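Local coordinates for protein chitin binding domain (Burkholderia pseudomallei, PDB 3UAM) that probably binds chitin and may cleave polysaccharide chains by copper-dependent oxidation, as lytic polysaccharide monooxygenases do, at residues D69-A82 and V200-D212. Numbering follows the deposited sequence. Where two conformers were deposited one is given.
Sequences DVANGMPPRDGEIA and VADTANAFYQVID
In this LPMO-like beta-sandwich domain, the hairpin turn between strands 190-200 and 205-215, and then the second strand itself, are covered by the long loop that holds 69-82. The loop runs in the same direction as the strand. Val70 N donates to Ala201 O at 3.1 Å. Three residues on, Gly73 N donates to Ala204 O at 2.9 Å, almost straight (173°). Two weak CA-H...O contacts add to this: Asn72 CA-H points to the same Ala204 O, and Ala204 CA-H points back to Ala71 O.

Between the two bonds, Val70 lies over the turn. Its CG2 touches Asp202 O at 3.6 Å, while CG1 rests on the backbone of Thr203. The turn is braced from within by an ST turn, in which Thr203 OG1 accepts from Asn205 N. Asp69 places OD2 3.5 Å from Ala201 CB, and the same oxygen forms a salt bridge with Arg127.

Tyr208 reaches out from the strand toward the loop to meet Pro76. With CG of Tyr208 anti to the carbonyl carbon and beside the backbone N (chi1 -73°), the ring turns one face to Pro76. Pro76 CG sits over that face of the Tyr208 ring, a CH-pi contact 3.9 Å from the centroid and 18° off the normal. Pro76 CD lies over the same face, 3.5 Å from the hydroxyl-bearing Tyr208 CZ. The hydroxyl is satisfied elsewhere, by a hydrogen bond with Gly51 O, and Phe54 also touches this tyrosine.

Further along, Val210 CG2 packs against CA and CB of Ala82, close to Arg30 of helix 30-36. No direct backbone bond joins the segments here. One water bridges them instead: it donates to Ala82 O and Tyr208 O and accepts from Val210 N at 2.9 Å.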
loop_
_atom_site.group_PDB
_atom_site.type_symbol
_atom_site.label_atom_id
_atom_site.label_comp_id
_atom_site.label_asym_id
_atom_site.label_seq_id
_atom_site.Cartn_x
_atom_site.Cartn_y
_atom_site.Cartn_z
ATOM N N ASP A 69 8.342 14.425 -11.445
ATOM C CA ASP A 69 8.349 13.768 -10.146
ATOM C C ASP A 69 9.701 13.098 -9.909
ATOM O O ASP A 69 10.391 12.718 -10.853
ATOM C CB ASP A 69 7.211 12.750 -9.999
ATOM C CG ASP A 69 5.909 13.374 -9.530
ATOM O OD1 ASP A 69 5.776 14.627 -9.563
ATOM O OD2 ASP A 69 4.985 12.586 -9.161
ATOM N N VAL A 70 10.079 12.985 -8.640
ATOM C CA VAL A 70 11.353 12.388 -8.275
ATOM C C VAL A 70 11.295 10.923 -8.650
ATOM O O VAL A 70 10.275 10.250 -8.426
ATOM C CB VAL A 70 11.644 12.551 -6.769
ATOM C CG1 VAL A 70 12.808 11.659 -6.340
ATOM C CG2 VAL A 70 11.865 14.028 -6.433
ATOM N N ALA A 71 12.372 10.445 -9.263
ATOM C CA ALA A 71 12.471 9.040 -9.712
ATOM C C ALA A 71 12.415 8.050 -8.539
ATOM O O ALA A 71 12.789 8.391 -7.405
ATOM C CB ALA A 71 13.754 8.833 -10.507
ATOM N N ASN A 72 11.939 6.837 -8.803
ATOM C CA ASN A 72 11.756 5.878 -7.708
ATOM C C ASN A 72 13.065 5.352 -7.165
ATOM O O ASN A 72 14.065 5.275 -7.872
ATOM C CB ASN A 72 10.824 4.717 -8.078
ATOM C CG ASN A 72 11.421 3.744 -9.070
ATOM O OD1 ASN A 72 12.262 4.101 -9.900
ATOM N ND2 ASN A 72 10.953 2.492 -9.008
ATOM N N GLY A 73 13.046 5.017 -5.888
ATOM C CA GLY A 73 14.085 4.151 -5.317
ATOM C C GLY A 73 13.740 2.707 -5.617
ATOM O O GLY A 73 12.762 2.422 -6.320
ATOM N N MET A 74 14.517 1.780 -5.075
ATOM C CA MET A 74 14.273 0.348 -5.331
ATOM C C MET A 74 12.984 -0.114 -4.676
ATOM O O MET A 74 12.817 0.031 -3.471
ATOM C CB MET A 74 15.432 -0.498 -4.823
ATOM C CG MET A 74 15.325 -1.993 -5.168
ATOM S SD MET A 74 15.317 -2.367 -6.945
ATOM C CE MET A 74 17.058 -2.252 -7.336
ATOM N N PRO A 75 12.022 -0.607 -5.470
ATOM C CA PRO A 75 10.802 -1.072 -4.809
ATOM C C PRO A 75 11.049 -2.322 -3.936
ATOM O O PRO A 75 12.078 -2.968 -4.068
ATOM C CB PRO A 75 9.856 -1.384 -5.984
ATOM C CG PRO A 75 10.389 -0.590 -7.127
ATOM C CD PRO A 75 11.884 -0.647 -6.939
ATOM N N PRO A 76 10.127 -2.637 -3.027
ATOM C CA PRO A 76 10.339 -3.796 -2.163
ATOM C C PRO A 76 10.455 -5.095 -2.958
ATOM O O PRO A 76 9.678 -5.319 -3.879
ATOM C CB PRO A 76 9.086 -3.828 -1.300
ATOM C CG PRO A 76 8.553 -2.432 -1.351
ATOM C CD PRO A 76 8.864 -1.954 -2.731
ATOM N N ARG A 77 11.451 -5.904 -2.638
ATOM C CA ARG A 77 11.591 -7.190 -3.313
ATOM C C ARG A 77 10.459 -8.150 -2.940
ATOM O O ARG A 77 9.721 -7.934 -1.955
ATOM C CB ARG A 77 12.969 -7.819 -3.071
ATOM C CG ARG A 77 13.320 -8.284 -1.662
ATOM C CD ARG A 77 14.719 -8.896 -1.726
ATOM N NE ARG A 77 15.212 -9.497 -0.487
ATOM C CZ ARG A 77 14.956 -10.744 -0.107
ATOM N NH1 ARG A 77 14.170 -11.515 -0.840
ATOM N NH2 ARG A 77 15.453 -11.213 1.023
ATOM N N ASP A 78 10.286 -9.190 -3.764
ATOM C CA ASP A 78 9.299 -10.213 -3.466
ATOM C C ASP A 78 9.610 -10.780 -2.072
ATOM O O ASP A 78 10.770 -10.983 -1.696
ATOM C CB ASP A 78 9.305 -11.339 -4.500
ATOM C CG ASP A 78 8.651 -10.937 -5.844
ATOM O OD1 ASP A 78 7.916 -9.916 -5.924
ATOM O OD2 ASP A 78 8.919 -11.641 -6.848
ATOM N N GLY A 79 8.574 -10.984 -1.286
ATOM C CA GLY A 79 8.757 -11.453 0.083
ATOM C C GLY A 79 9.009 -10.347 1.091
ATOM O O GLY A 79 9.035 -10.622 2.285
ATOM N N GLU A 80 9.191 -9.104 0.628
ATOM C CA GLU A 80 9.315 -7.940 1.511
ATOM C C GLU A 80 8.296 -6.846 1.158
ATOM O O GLU A 80 8.443 -5.682 1.526
ATOM C CB GLU A 80 10.741 -7.403 1.486
ATOM C CG GLU A 80 11.749 -8.486 1.824
ATOM C CD GLU A 80 13.179 -8.000 1.962
ATOM O OE1 GLU A 80 13.506 -6.853 1.598
ATOM O OE2 GLU A 80 13.981 -8.794 2.437
ATOM N N ILE A 81 7.243 -7.235 0.449
ATOM C CA ILE A 81 6.217 -6.294 0.037
ATOM C C ILE A 81 5.420 -5.806 1.243
ATOM O O ILE A 81 5.137 -4.600 1.363
ATOM C CB ILE A 81 5.267 -6.909 -1.010
ATOM C CG1 ILE A 81 6.026 -7.161 -2.322
ATOM C CG2 ILE A 81 4.088 -5.988 -1.291
ATOM C CD1 ILE A 81 5.379 -8.168 -3.244
ATOM N N ALA A 82 5.056 -6.728 2.135
ATOM C CA ALA A 82 4.184 -6.381 3.253
ATOM C C ALA A 82 4.849 -5.415 4.243
ATOM O O ALA A 82 4.146 -4.701 4.963
ATOM C CB ALA A 82 3.667 -7.647 3.961
ATOM N N VAL A 200 4.561 9.016 -3.207
ATOM C CA VAL A 200 4.981 10.359 -2.877
ATOM C C VAL A 200 5.630 11.000 -4.111
ATOM O O VAL A 200 6.564 10.432 -4.712
ATOM C CB VAL A 200 5.976 10.354 -1.699
ATOM C CG1 VAL A 200 6.473 11.769 -1.384
ATOM C CG2 VAL A 200 5.339 9.701 -0.475
ATOM N N ALA A 201 5.147 12.183 -4.468
ATOM C CA ALA A 201 5.560 12.854 -5.690
ATOM C C ALA A 201 7.010 13.308 -5.672
ATOM O O ALA A 201 7.734 13.134 -6.669
ATOM C CB ALA A 201 4.659 14.052 -5.965
ATOM N N ASP A 202 7.426 13.893 -4.558
ATOM C CA ASP A 202 8.746 14.517 -4.457
ATOM C C ASP A 202 9.748 13.745 -3.586
ATOM O O ASP A 202 10.727 14.310 -3.080
ATOM C CB ASP A 202 8.585 15.954 -3.973
ATOM C CG ASP A 202 8.048 16.054 -2.572
ATOM O OD1 ASP A 202 7.543 15.043 -2.034
ATOM O OD2 ASP A 202 8.089 17.176 -2.025
ATOM N N THR A 203 9.516 12.443 -3.450
ATOM C CA THR A 203 10.528 11.532 -2.946
ATOM C C THR A 203 10.585 10.275 -3.789
ATOM O O THR A 203 9.775 10.050 -4.698
ATOM C CB THR A 203 10.302 11.126 -1.469
ATOM O OG1 THR A 203 9.324 10.089 -1.414
ATOM C CG2 THR A 203 9.894 12.379 -0.554
ATOM N N ALA A 204 11.560 9.452 -3.473
ATOM C CA ALA A 204 11.760 8.179 -4.138
ATOM C C ALA A 204 10.735 7.102 -3.769
ATOM O O ALA A 204 10.764 6.014 -4.352
ATOM C CB ALA A 204 13.151 7.681 -3.781
ATOM N N ASN A 205 9.871 7.379 -2.780
ATOM C CA ASN A 205 9.208 6.314 -2.038
ATOM C C ASN A 205 7.681 6.299 -2.103
ATOM O O ASN A 205 7.023 7.259 -2.582
ATOM C CB ASN A 205 9.629 6.350 -0.565
ATOM C CG ASN A 205 11.106 6.082 -0.358
ATOM O OD1 ASN A 205 11.729 5.357 -1.109
ATOM N ND2 ASN A 205 11.652 6.637 0.692
ATOM N N ALA A 206 7.151 5.162 -1.654
ATOM C CA ALA A 206 5.732 4.930 -1.438
ATOM C C ALA A 206 5.544 4.216 -0.102
ATOM O O ALA A 206 6.463 3.585 0.406
ATOM C CB ALA A 206 5.153 4.074 -2.549
ATOM N N PHE A 207 4.348 4.332 0.457
ATOM C CA PHE A 207 3.992 3.614 1.667
ATOM C C PHE A 207 3.104 2.429 1.280
ATOM O O PHE A 207 2.159 2.566 0.503
ATOM C CB PHE A 207 3.280 4.536 2.656
ATOM C CG PHE A 207 4.171 5.635 3.207
ATOM C CD1 PHE A 207 4.680 6.621 2.384
ATOM C CD2 PHE A 207 4.534 5.653 4.561
ATOM C CE1 PHE A 207 5.537 7.610 2.884
ATOM C CE2 PHE A 207 5.363 6.637 5.061
ATOM C CZ PHE A 207 5.873 7.619 4.222
ATOM N N TYR A 208 3.418 1.278 1.858
ATOM C CA TYR A 208 2.826 -0.008 1.500
ATOM C C TYR A 208 1.961 -0.536 2.639
ATOM O O TYR A 208 2.453 -0.787 3.734
ATOM C CB TYR A 208 3.958 -0.997 1.167
ATOM C CG TYR A 208 4.609 -0.710 -0.153
ATOM C CD1 TYR A 208 5.620 0.238 -0.265
ATOM C CD2 TYR A 208 4.247 -1.413 -1.295
ATOM C CE1 TYR A 208 6.221 0.506 -1.493
ATOM C CE2 TYR A 208 4.837 -1.153 -2.522
ATOM C CZ TYR A 208 5.810 -0.190 -2.626
ATOM O OH TYR A 208 6.422 0.053 -3.852
ATOM N N GLN A 209 0.674 -0.740 2.343
ATOM C CA GLN A 209 -0.306 -1.198 3.321
ATOM C C GLN A 209 -1.115 -2.381 2.788
ATOM O O GLN A 209 -2.130 -2.231 2.093
ATOM C CB GLN A 209 -1.226 -0.061 3.752
ATOM C CG GLN A 209 -0.496 1.020 4.535
ATOM C CD GLN A 209 -0.371 0.695 6.004
ATOM O OE1 GLN A 209 -1.363 0.405 6.665
ATOM N NE2 GLN A 209 0.859 0.767 6.532
ATOM N N VAL A 210 -0.630 -3.558 3.153
ATOM C CA VAL A 210 -1.321 -4.813 2.910
ATOM C C VAL A 210 -2.543 -4.970 3.820
ATOM O O VAL A 210 -2.496 -4.669 4.999
ATOM C CB VAL A 210 -0.321 -5.995 3.057
ATOM C CG1 VAL A 210 -1.033 -7.309 3.304
ATOM C CG2 VAL A 210 0.515 -6.084 1.793
ATOM N N ILE A 211 -3.654 -5.406 3.220
ATOM C CA ILE A 211 -4.919 -5.616 3.901
ATOM C C ILE A 211 -5.359 -7.023 3.567
ATOM O O ILE A 211 -5.412 -7.402 2.376
ATOM C CB ILE A 211 -6.032 -4.665 3.405
ATOM C CG1 ILE A 211 -5.586 -3.216 3.533
ATOM C CG2 ILE A 211 -7.305 -4.893 4.208
ATOM C CD1 ILE A 211 -6.427 -2.238 2.743
ATOM N N ASP A 212 -5.639 -7.792 4.610
ATOM C CA ASP A 212 -5.923 -9.203 4.455
ATOM C C ASP A 212 -7.424 -9.427 4.429
ATOM O O ASP A 212 -8.126 -8.974 5.313
ATOM C CB ASP A 212 -5.302 -9.987 5.605
ATOM C CG ASP A 212 -3.789 -10.018 5.537
ATOM O OD1 ASP A 212 -3.217 -10.563 4.540
ATOM O OD2 ASP A 212 -3.171 -9.516 6.516
HETATM O O HOH W 1 1.873 -3.312 4.635
#